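Putative aspartate aminotransferase (Thermus thermophilus, PDB 1IUG) probably transfers amino groups between amino acids and keto acids, using pyridoxal 5'-phosphate as cofactor, with aspartate the likely amino donor. Local coordinates at residues T162-V166 against G167-L171; A241-E244 against E245-R249; E291-Y295 against A296-E300. All blocks are in the same frame, centred on the assembly; numbering follows the deposited sequence.

Interaction 1: T162-V166 against G167-L171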
ATOM      1  N   THR A 162      -2.315 -14.444  -9.760  1.00 23.04           N
ATOM      2  CA  THR A 162      -1.453 -15.629  -9.786  1.00 22.25           C
ATOM      3  C   THR A 162      -1.278 -16.245 -11.173  1.00 22.27           C
ATOM      4  O   THR A 162      -1.002 -17.438 -11.296  1.00 23.23           O
ATOM      5  CB  THR A 162      -1.868 -16.728  -8.769  1.00 21.68           C
ATOM      6  OG1 THR A 162      -3.233 -17.096  -8.966  1.00 21.29           O
ATOM      7  CG2 THR A 162      -1.656 -16.250  -7.347  1.00 22.58           C
ATOM      8  N   SER A 163      -1.496 -15.445 -12.215  1.00 22.78           N
ATOM      9  CA  SER A 163      -1.293 -15.911 -13.584  1.00 23.46           C
ATOM     10  C   SER A 163      -0.170 -15.090 -14.232  1.00 24.01           C
ATOM     11  O   SER A 163       0.571 -15.601 -15.075  1.00 25.55           O
ATOM     12  CB  SER A 163      -2.581 -15.847 -14.412  1.00 22.90           C
ATOM     13  OG  SER A 163      -3.085 -14.530 -14.525  1.00 25.37           O
ATOM     14  N   LEU A 164      -0.012 -13.839 -13.797  1.00 22.01           N
ATOM     15  CA  LEU A 164       1.038 -12.970 -14.330  1.00 23.35           C
ATOM     16  C   LEU A 164       2.415 -13.536 -13.980  1.00 23.20           C
ATOM     17  O   LEU A 164       2.733 -13.707 -12.805  1.00 22.03           O
ATOM     18  CB  LEU A 164       0.917 -11.550 -13.767  1.00 21.53           C
ATOM     19  CG  LEU A 164       1.936 -10.533 -14.305  1.00 22.49           C
ATOM     20  CD1 LEU A 164       1.653 -10.239 -15.769  1.00 21.72           C
ATOM     21  CD2 LEU A 164       1.894  -9.254 -13.495  1.00 21.39           C
ATOM     22  N   LEU A 165       3.211 -13.828 -15.010  1.00 23.79           N
ATOM     23  CA  LEU A 165       4.566 -14.382 -14.864  1.00 25.51           C
ATOM     24  C   LEU A 165       4.586 -15.823 -14.342  1.00 26.82           C
ATOM     25  O   LEU A 165       5.629 -16.341 -13.938  1.00 27.18           O
ATOM     26  CB  LEU A 165       5.435 -13.487 -13.971  1.00 26.66           C
ATOM     27  CG  LEU A 165       6.722 -12.975 -14.621  1.00 28.14           C
ATOM     28  CD1 LEU A 165       6.380 -12.002 -15.731  1.00 28.14           C
ATOM     29  CD2 LEU A 165       7.606 -12.308 -13.583  1.00 28.93           C
ATOM     30  N   VAL A 166       3.424 -16.460 -14.360  1.00 26.06           N
ATOM     31  CA  VAL A 166       3.288 -17.837 -13.910  1.00 27.42           C
ATOM     32  C   VAL A 166       2.820 -18.649 -15.114  1.00 27.42           C
ATOM     33  O   VAL A 166       3.332 -19.730 -15.382  1.00 29.53           O
ATOM     34  CB  VAL A 166       2.264 -17.941 -12.755  1.00 26.31           C
ATOM     35  CG1 VAL A 166       2.083 -19.380 -12.333  1.00 27.66           C
ATOM     36  CG2 VAL A 166       2.731 -17.113 -11.576  1.00 25.30           C
ATOM     37  N   GLY A 167       1.875 -18.077 -15.853  1.00 28.04           N
ATOM     38  CA  GLY A 167       1.336 -18.702 -17.044  1.00 29.31           C
ATOM     39  C   GLY A 167       1.177 -17.647 -18.126  1.00 30.15           C
ATOM     40  O   GLY A 167       1.497 -16.474 -17.911  1.00 28.21           O
ATOM     41  N   GLU A 168       0.704 -18.062 -19.296  1.00 31.80           N
ATOM     42  CA  GLU A 168       0.496 -17.148 -20.415  1.00 34.10           C
ATOM     43  C   GLU A 168      -0.652 -16.192 -20.137  1.00 34.11           C
ATOM     44  O   GLU A 168      -1.726 -16.609 -19.694  1.00 34.29           O
ATOM     45  CB  GLU A 168       0.194 -17.928 -21.697  1.00 39.05           C
ATOM     46  CG  GLU A 168       1.398 -18.628 -22.318  1.00 47.89           C
ATOM     47  CD  GLU A 168       2.393 -17.661 -22.949  1.00 52.82           C
ATOM     48  OE1 GLU A 168       3.553 -18.072 -23.169  1.00 56.21           O
ATOM     49  OE2 GLU A 168       2.020 -16.501 -23.242  1.00 55.75           O
ATOM     50  N   VAL A 169      -0.413 -14.908 -20.391  1.00 31.69           N
ATOM     51  CA  VAL A 169      -1.424 -13.876 -20.189  1.00 31.37           C
ATOM     52  C   VAL A 169      -1.345 -12.809 -21.283  1.00 31.87           C
ATOM     53  O   VAL A 169      -0.311 -12.635 -21.934  1.00 32.03           O
ATOM     54  CB  VAL A 169      -1.278 -13.162 -18.804  1.00 32.27           C
ATOM     55  CG1 VAL A 169      -1.494 -14.141 -17.658  1.00 31.07           C
ATOM     56  CG2 VAL A 169       0.083 -12.481 -18.686  1.00 30.19           C
ATOM     57  N   ALA A 170      -2.456 -12.114 -21.482  1.00 31.75           N
ATOM     58  CA  ALA A 170      -2.561 -11.031 -22.455  1.00 31.63           C
ATOM     59  C   ALA A 170      -3.856 -10.303 -22.155  1.00 30.99           C
ATOM     60  O   ALA A 170      -4.737 -10.847 -21.489  1.00 31.35           O
ATOM     61  CB  ALA A 170      -2.581 -11.575 -23.876  1.00 32.05           C
ATOM     62  N   LEU A 171      -3.957  -9.054 -22.588  1.00 31.01           N
ATOM     63  CA  LEU A 171      -5.179  -8.299 -22.368  1.00 30.14           C
ATOM     64  C   LEU A 171      -6.096  -8.386 -23.585  1.00 30.39           C
ATOM     65  O   LEU A 171      -6.849  -9.353 -23.722  1.00 28.69           O
ATOM     66  CB  LEU A 171      -4.872  -6.847 -22.008  1.00 30.43           C
ATOM     67  CG  LEU A 171      -5.259  -6.455 -20.579  1.00 31.17           C
ATOM     68  CD1 LEU A 171      -4.602  -7.395 -19.588  1.00 31.90           C
ATOM     69  CD2 LEU A 171      -4.839  -5.026 -20.305  1.00 29.25           C
TER
HETATM   70  O   HOH W   1       2.911 -14.055 -17.745  1.00 25.51           O
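Val169 turns its side chain back onto the bend formed by Ser163 and Leu164, one methyl for each. CG1 comes in beside the Ser163 hydroxyl, with OG 3.5 Å from Val169 CG1. CG2 takes the other partner: it meets the end of the Leu164 chain, where Leu164 CD1 is 4.0 Å from Val169 CG2, and the two side chains run roughly at right angles to each other. Leu164 has its CG swung opposite the backbone N (chi1 -178°), which carries its branch to this methyl; the same side chain also packs on Ala46 and Phe47 of helix 30-47. The Ser163 hydroxyl also makes a weak hydrogen bond with Met160 O.

The backbone folds round one carbonyl. Ser163 O accepts from Val166 N at 3.1 Å and from Gly167 N at 2.9 Å, the second bond nearly straight at the hydrogen (171°). A water links the two halves: it accepts from Leu165 N and donates to Gly167 O, tying the middle of the bend to the outgoing chain.

The backbone angles of Leu164 and Leu165 are those of a type II beta turn, which spans Ser163 to Val166, with Gly167 N adding a second bond to the same carbonyl. The turn lies in the long connection between the neighbouring parallel strands 155-159 and 178-182, part of the seven-stranded mixed sheet characteristic of the large domain of fold-type I pyridoxal-phosphate enzymes.

Interaction 2: A241-E244 against E245-R249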
ATOM      1  N   ALA A 241      13.805  -4.660 -11.470  1.00 27.91           N
ATOM      2  CA  ALA A 241      14.964  -5.555 -11.501  1.00 29.29           C
ATOM      3  C   ALA A 241      14.603  -6.993 -11.889  1.00 29.65           C
ATOM      4  O   ALA A 241      15.306  -7.621 -12.680  1.00 31.56           O
ATOM      5  CB  ALA A 241      15.672  -5.543 -10.149  1.00 28.65           C
ATOM      6  N   VAL A 242      13.517  -7.516 -11.322  1.00 29.02           N
ATOM      7  CA  VAL A 242      13.078  -8.876 -11.630  1.00 28.15           C
ATOM      8  C   VAL A 242      12.576  -8.987 -13.069  1.00 27.54           C
ATOM      9  O   VAL A 242      12.950  -9.915 -13.790  1.00 26.20           O
ATOM     10  CB  VAL A 242      11.976  -9.362 -10.648  1.00 28.73           C
ATOM     11  CG1 VAL A 242      11.336 -10.645 -11.153  1.00 29.93           C
ATOM     12  CG2 VAL A 242      12.578  -9.606  -9.274  1.00 29.49           C
ATOM     13  N   LEU A 243      11.735  -8.045 -13.484  1.00 26.73           N
ATOM     14  CA  LEU A 243      11.198  -8.060 -14.841  1.00 30.13           C
ATOM     15  C   LEU A 243      12.296  -7.951 -15.893  1.00 32.14           C
ATOM     16  O   LEU A 243      12.201  -8.565 -16.952  1.00 32.40           O
ATOM     17  CB  LEU A 243      10.159  -6.954 -15.039  1.00 28.35           C
ATOM     18  CG  LEU A 243       8.809  -7.193 -14.353  1.00 30.47           C
ATOM     19  CD1 LEU A 243       7.923  -5.971 -14.509  1.00 26.82           C
ATOM     20  CD2 LEU A 243       8.136  -8.432 -14.934  1.00 29.55           C
ATOM     21  N   GLU A 244      13.341  -7.183 -15.595  1.00 34.68           N
ATOM     22  CA  GLU A 244      14.460  -7.025 -16.522  1.00 38.92           C
ATOM     23  C   GLU A 244      15.170  -8.347 -16.790  1.00 38.08           C
ATOM     24  O   GLU A 244      15.654  -8.579 -17.894  1.00 37.70           O
ATOM     25  CB  GLU A 244      15.471  -6.003 -15.996  1.00 41.51           C
ATOM     26  CG  GLU A 244      15.143  -4.567 -16.358  1.00 49.25           C
ATOM     27  CD  GLU A 244      16.127  -3.575 -15.768  1.00 53.67           C
ATOM     28  OE1 GLU A 244      15.677  -2.636 -15.074  1.00 55.87           O
ATOM     29  OE2 GLU A 244      17.346  -3.729 -16.001  1.00 55.95           O
ATOM     30  N   GLU A 245      15.223  -9.211 -15.779  1.00 38.99           N
ATOM     31  CA  GLU A 245      15.878 -10.504 -15.917  1.00 39.09           C
ATOM     32  C   GLU A 245      14.973 -11.598 -16.486  1.00 37.45           C
ATOM     33  O   GLU A 245      15.411 -12.406 -17.306  1.00 36.60           O
ATOM     34  CB  GLU A 245      16.443 -10.964 -14.570  1.00 42.77           C
ATOM     35  CG  GLU A 245      17.295 -12.226 -14.685  1.00 49.89           C
ATOM     36  CD  GLU A 245      17.728 -12.782 -13.344  1.00 54.24           C
ATOM     37  OE1 GLU A 245      17.210 -13.853 -12.954  1.00 56.29           O
ATOM     38  OE2 GLU A 245      18.595 -12.161 -12.689  1.00 56.48           O
ATOM     39  N   VAL A 246      13.711 -11.610 -16.066  1.00 34.89           N
ATOM     40  CA  VAL A 246      12.765 -12.630 -16.510  1.00 33.52           C
ATOM     41  C   VAL A 246      12.167 -12.455 -17.905  1.00 33.20           C
ATOM     42  O   VAL A 246      12.078 -13.421 -18.661  1.00 31.49           O
ATOM     43  CB  VAL A 246      11.617 -12.812 -15.478  1.00 33.46           C
ATOM     44  CG1 VAL A 246      10.551 -13.755 -16.020  1.00 31.34           C
ATOM     45  CG2 VAL A 246      12.175 -13.360 -14.175  1.00 32.10           C
ATOM     46  N   LEU A 247      11.764 -11.234 -18.244  1.00 33.15           N
ATOM     47  CA  LEU A 247      11.148 -10.959 -19.542  1.00 33.29           C
ATOM     48  C   LEU A 247      11.879 -11.458 -20.799  1.00 35.01           C
ATOM     49  O   LEU A 247      11.236 -11.953 -21.732  1.00 33.48           O
ATOM     50  CB  LEU A 247      10.793  -9.475 -19.659  1.00 31.60           C
ATOM     51  CG  LEU A 247       9.292  -9.164 -19.713  1.00 35.29           C
ATOM     52  CD1 LEU A 247       8.505 -10.038 -18.746  1.00 34.49           C
ATOM     53  CD2 LEU A 247       9.056  -7.695 -19.415  1.00 33.58           C
ATOM     54  N   PRO A 248      13.221 -11.328 -20.854  1.00 35.62           N
ATOM     55  CA  PRO A 248      13.936 -11.804 -22.046  1.00 36.42           C
ATOM     56  C   PRO A 248      13.885 -13.326 -22.178  1.00 37.02           C
ATOM     57  O   PRO A 248      14.017 -13.864 -23.278  1.00 37.39           O
ATOM     58  CB  PRO A 248      15.364 -11.314 -21.804  1.00 36.52           C
ATOM     59  CG  PRO A 248      15.166 -10.084 -20.970  1.00 36.06           C
ATOM     60  CD  PRO A 248      14.127 -10.553 -19.988  1.00 35.83           C
ATOM     61  N   ARG A 249      13.683 -14.006 -21.052  1.00 37.50           N
ATOM     62  CA  ARG A 249      13.608 -15.468 -21.008  1.00 38.29           C
ATOM     63  C   ARG A 249      12.232 -15.911 -20.506  1.00 36.52           C
ATOM     64  O   ARG A 249      12.114 -16.948 -19.854  1.00 35.98           O
ATOM     65  CB  ARG A 249      14.668 -16.021 -20.049  1.00 42.50           C
ATOM     66  CG  ARG A 249      16.110 -15.657 -20.365  1.00 50.39           C
ATOM     67  CD  ARG A 249      16.547 -16.162 -21.735  1.00 56.95           C
ATOM     68  NE  ARG A 249      17.994 -16.043 -21.919  1.00 62.44           N
ATOM     69  CZ  ARG A 249      18.593 -15.854 -23.093  1.00 65.23           C
ATOM     70  NH1 ARG A 249      17.872 -15.758 -24.209  1.00 66.17           N
ATOM     71  NH2 ARG A 249      19.916 -15.765 -23.154  1.00 65.48           N
TER
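Leu243 meets Leu247 one turn further along the chain, and this pair carries the inward side of the contact. The two leucines lie side by side and point the same way, with Leu243 CD2 4.2 Å from Leu247 CD1. Their backbones are joined as well: Leu247 N gives its hydrogen to Leu243 O at 3.0 Å, the donor standing somewhat off the carbonyl plane. Leu247 CB also rests against that oxygen, 3.2 Å from Leu243 O.

Glu245 does its touching near the backbone. Its CB packs against Val242 O, whereas the chain beyond runs away from the segment 241-244, and its carboxylate forms a salt bridge through OE2 with Lys15. The Glu245 N-H has no single good acceptor here, with weak bonds to both Ala241 O and Val242 O. The latter oxygen is more firmly engaged by Val246 N, at 2.9 Å and nearly straight on to the carbonyl.

Glu244 takes part through its backbone. Its carbonyl would be next in line for an amide, but Pro248 has no N-H to give, and the ring is there instead, with Pro248 CD 3.3 Å from Glu244 O. The regular bonding pattern thus breaks off as the chain passes into a 3-10 turn at Leu247 and Pro248.

This is the closing end of helix 233-246, just before helix 250-270 starts. Leu243 lies against Leu42 and Leu43 of helix 30-47, Leu247 reaches Glu45 of the same helix, and Val242 packs on His13 and Met188 from loops.

Interaction 3: E291-Y295 against A296-E300; sequences EGVPY and ARVKE
Pro294 sits at the N-cap, and its carbonyl O receives Arg297 N at 3.1 Å from well above the carbonyl plane, while Lys299 N, four residues on from Tyr295, meets Tyr295 O at 2.8 Å almost straight along the carbonyl bond, the regular helical link. Before the cap, Val293 folds its CG2 over the first turn: Arg297 CB is 3.8 Å from Val293 CG2, and Val298 CG2 meets the same methyl, the two valine side chains crossing at about a right angle. Val293 holds CG2 opposite its backbone N, which directs this methyl at the helix.

The turn opens helix 295-303, which connects strand 285-288 to strand 307-311. Those strands are parallel but separated in the sheet by strand 320-323, so the unit is a beta-alpha-beta crossover with a strand in between.

On another side Lys299 lays its aliphatic part over Tyr295. Its CB stands over one ring face, 4.2 Å from the ring centroid and 19° off the normal, a CH-pi contact; Lys299 CG follows toward the phenol end, 3.8 Å from Tyr295 OH. Cutting Tyr295 back to an alanine is likely to leave the lysine methylenes without the ring they lie on and to open a gap beside Ile309 and Phe321. The tyrosine side chain is about 8 Å from that of Arg322, predicted to bind substrate.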
ATOM      1  N   GLU A 291      -8.387 -39.686   3.744  1.00 56.76           N
ATOM      2  CA  GLU A 291      -9.397 -40.011   4.744  1.00 58.58           C
ATOM      3  C   GLU A 291      -8.776 -40.281   6.118  1.00 57.63           C
ATOM      4  O   GLU A 291      -7.849 -41.084   6.242  1.00 57.82           O
ATOM      5  CB  GLU A 291     -10.205 -41.230   4.289  1.00 60.94           C
ATOM      6  CG  GLU A 291     -11.525 -41.408   5.017  1.00 65.33           C
ATOM      7  CD  GLU A 291     -12.471 -40.240   4.795  1.00 67.96           C
ATOM      8  OE1 GLU A 291     -12.869 -40.007   3.631  1.00 69.01           O
ATOM      9  OE2 GLU A 291     -12.809 -39.553   5.784  1.00 69.08           O
ATOM     10  N   GLY A 292      -9.271 -39.579   7.136  1.00 56.74           N
ATOM     11  CA  GLY A 292      -8.770 -39.776   8.486  1.00 56.76           C
ATOM     12  C   GLY A 292      -7.662 -38.858   8.974  1.00 56.58           C
ATOM     13  O   GLY A 292      -7.588 -38.572  10.170  1.00 57.60           O
ATOM     14  N   VAL A 293      -6.787 -38.412   8.075  1.00 55.33           N
ATOM     15  CA  VAL A 293      -5.686 -37.529   8.461  1.00 53.98           C
ATOM     16  C   VAL A 293      -6.058 -36.044   8.431  1.00 52.71           C
ATOM     17  O   VAL A 293      -6.461 -35.509   7.395  1.00 52.73           O
ATOM     18  CB  VAL A 293      -4.418 -37.801   7.609  1.00 54.53           C
ATOM     19  CG1 VAL A 293      -4.766 -37.842   6.151  1.00 55.52           C
ATOM     20  CG2 VAL A 293      -3.350 -36.745   7.870  1.00 56.04           C
ATOM     21  N   PRO A 294      -5.945 -35.366   9.588  1.00 51.58           N
ATOM     22  CA  PRO A 294      -6.255 -33.940   9.754  1.00 50.15           C
ATOM     23  C   PRO A 294      -5.212 -33.045   9.085  1.00 48.77           C
ATOM     24  O   PRO A 294      -4.059 -33.449   8.899  1.00 47.28           O
ATOM     25  CB  PRO A 294      -6.215 -33.752  11.279  1.00 50.90           C
ATOM     26  CG  PRO A 294      -6.400 -35.138  11.828  1.00 51.59           C
ATOM     27  CD  PRO A 294      -5.582 -35.963  10.883  1.00 51.75           C
ATOM     28  N   TYR A 295      -5.617 -31.821   8.752  1.00 47.12           N
ATOM     29  CA  TYR A 295      -4.717 -30.864   8.118  1.00 46.76           C
ATOM     30  C   TYR A 295      -3.510 -30.580   9.011  1.00 45.85           C
ATOM     31  O   TYR A 295      -2.382 -30.495   8.528  1.00 44.63           O
ATOM     32  CB  TYR A 295      -5.452 -29.555   7.796  1.00 45.35           C
ATOM     33  CG  TYR A 295      -4.527 -28.445   7.346  1.00 44.73           C
ATOM     34  CD1 TYR A 295      -3.812 -28.548   6.155  1.00 43.54           C
ATOM     35  CD2 TYR A 295      -4.324 -27.317   8.141  1.00 43.29           C
ATOM     36  CE1 TYR A 295      -2.914 -27.564   5.771  1.00 44.54           C
ATOM     37  CE2 TYR A 295      -3.428 -26.325   7.766  1.00 44.03           C
ATOM     38  CZ  TYR A 295      -2.725 -26.455   6.581  1.00 44.22           C
ATOM     39  OH  TYR A 295      -1.818 -25.489   6.214  1.00 42.82           O
ATOM     40  N   ALA A 296      -3.761 -30.466  10.313  1.00 46.37           N
ATOM     41  CA  ALA A 296      -2.717 -30.191  11.296  1.00 47.28           C
ATOM     42  C   ALA A 296      -1.565 -31.193  11.239  1.00 47.83           C
ATOM     43  O   ALA A 296      -0.414 -30.837  11.492  1.00 48.62           O
ATOM     44  CB  ALA A 296      -3.316 -30.154  12.697  1.00 47.54           C
ATOM     45  N   ARG A 297      -1.874 -32.437  10.886  1.00 48.56           N
ATOM     46  CA  ARG A 297      -0.863 -33.487  10.792  1.00 49.52           C
ATOM     47  C   ARG A 297       0.072 -33.220   9.607  1.00 47.66           C
ATOM     48  O   ARG A 297       1.285 -33.368   9.725  1.00 46.82           O
ATOM     49  CB  ARG A 297      -1.546 -34.858  10.653  1.00 53.11           C
ATOM     50  CG  ARG A 297      -0.831 -36.036  11.341  1.00 57.74           C
ATOM     51  CD  ARG A 297       0.574 -36.270  10.802  1.00 62.16           C
ATOM     52  NE  ARG A 297       1.322 -37.272  11.562  1.00 66.03           N
ATOM     53  CZ  ARG A 297       1.086 -38.583  11.532  1.00 68.20           C
ATOM     54  NH1 ARG A 297       0.109 -39.075  10.780  1.00 69.65           N
ATOM     55  NH2 ARG A 297       1.849 -39.407  12.237  1.00 69.55           N
ATOM     56  N   VAL A 298      -0.499 -32.818   8.474  1.00 47.01           N
ATOM     57  CA  VAL A 298       0.278 -32.523   7.267  1.00 46.36           C
ATOM     58  C   VAL A 298       1.050 -31.218   7.467  1.00 45.00           C
ATOM     59  O   VAL A 298       2.204 -31.091   7.059  1.00 43.64           O
ATOM     60  CB  VAL A 298      -0.649 -32.394   6.025  1.00 46.82           C
ATOM     61  CG1 VAL A 298       0.167 -32.135   4.767  1.00 45.72           C
ATOM     62  CG2 VAL A 298      -1.480 -33.656   5.860  1.00 46.99           C
ATOM     63  N   LYS A 299       0.388 -30.264   8.114  1.00 45.05           N
ATOM     64  CA  LYS A 299       0.941 -28.948   8.420  1.00 44.66           C
ATOM     65  C   LYS A 299       2.199 -29.126   9.279  1.00 44.36           C
ATOM     66  O   LYS A 299       3.246 -28.543   8.987  1.00 43.66           O
ATOM     67  CB  LYS A 299      -0.143 -28.141   9.156  1.00 46.59           C
ATOM     68  CG  LYS A 299       0.031 -26.624   9.311  1.00 48.88           C
ATOM     69  CD  LYS A 299       1.268 -26.208  10.089  1.00 53.47           C
ATOM     70  CE  LYS A 299       1.368 -24.687  10.219  1.00 57.20           C
ATOM     71  NZ  LYS A 299       0.240 -23.947   9.562  1.00 58.36           N
ATOM     72  N   GLU A 300       2.106 -29.972  10.303  1.00 43.74           N
ATOM     73  CA  GLU A 300       3.236 -30.223  11.196  1.00 44.26           C
ATOM     74  C   GLU A 300       4.326 -31.089  10.577  1.00 41.93           C
ATOM     75  O   GLU A 300       5.503 -30.933  10.902  1.00 41.79           O
ATOM     76  CB  GLU A 300       2.758 -30.828  12.520  1.00 47.57           C
ATOM     77  CG  GLU A 300       1.966 -29.853  13.384  1.00 52.90           C
ATOM     78  CD  GLU A 300       1.407 -30.498  14.644  1.00 57.51           C
ATOM     79  OE1 GLU A 300       0.178 -30.742  14.696  1.00 58.86           O
ATOM     80  OE2 GLU A 300       2.193 -30.760  15.583  1.00 59.14           O
TER

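In the fold
The three contacts follow one another along the chain without nesting or crossing, and each closes only a short local loop. Interaction 1 comes first, a turn between two strands of the large sheet; interaction 2 ends helix 233-246. Though some seventy residues apart in sequence, these two touch: Leu165 of the turn slots against the helix end, its CD1 4.1 Å from Leu243 CD2 and its CD2 4.1 Å from Val246 CG1, with helix 30-47 packing on both. Interaction 3 starts a helix packed on the five-stranded sheet, its nearest atoms about 16 Å from interaction 1 and about 26 Å from interaction 2.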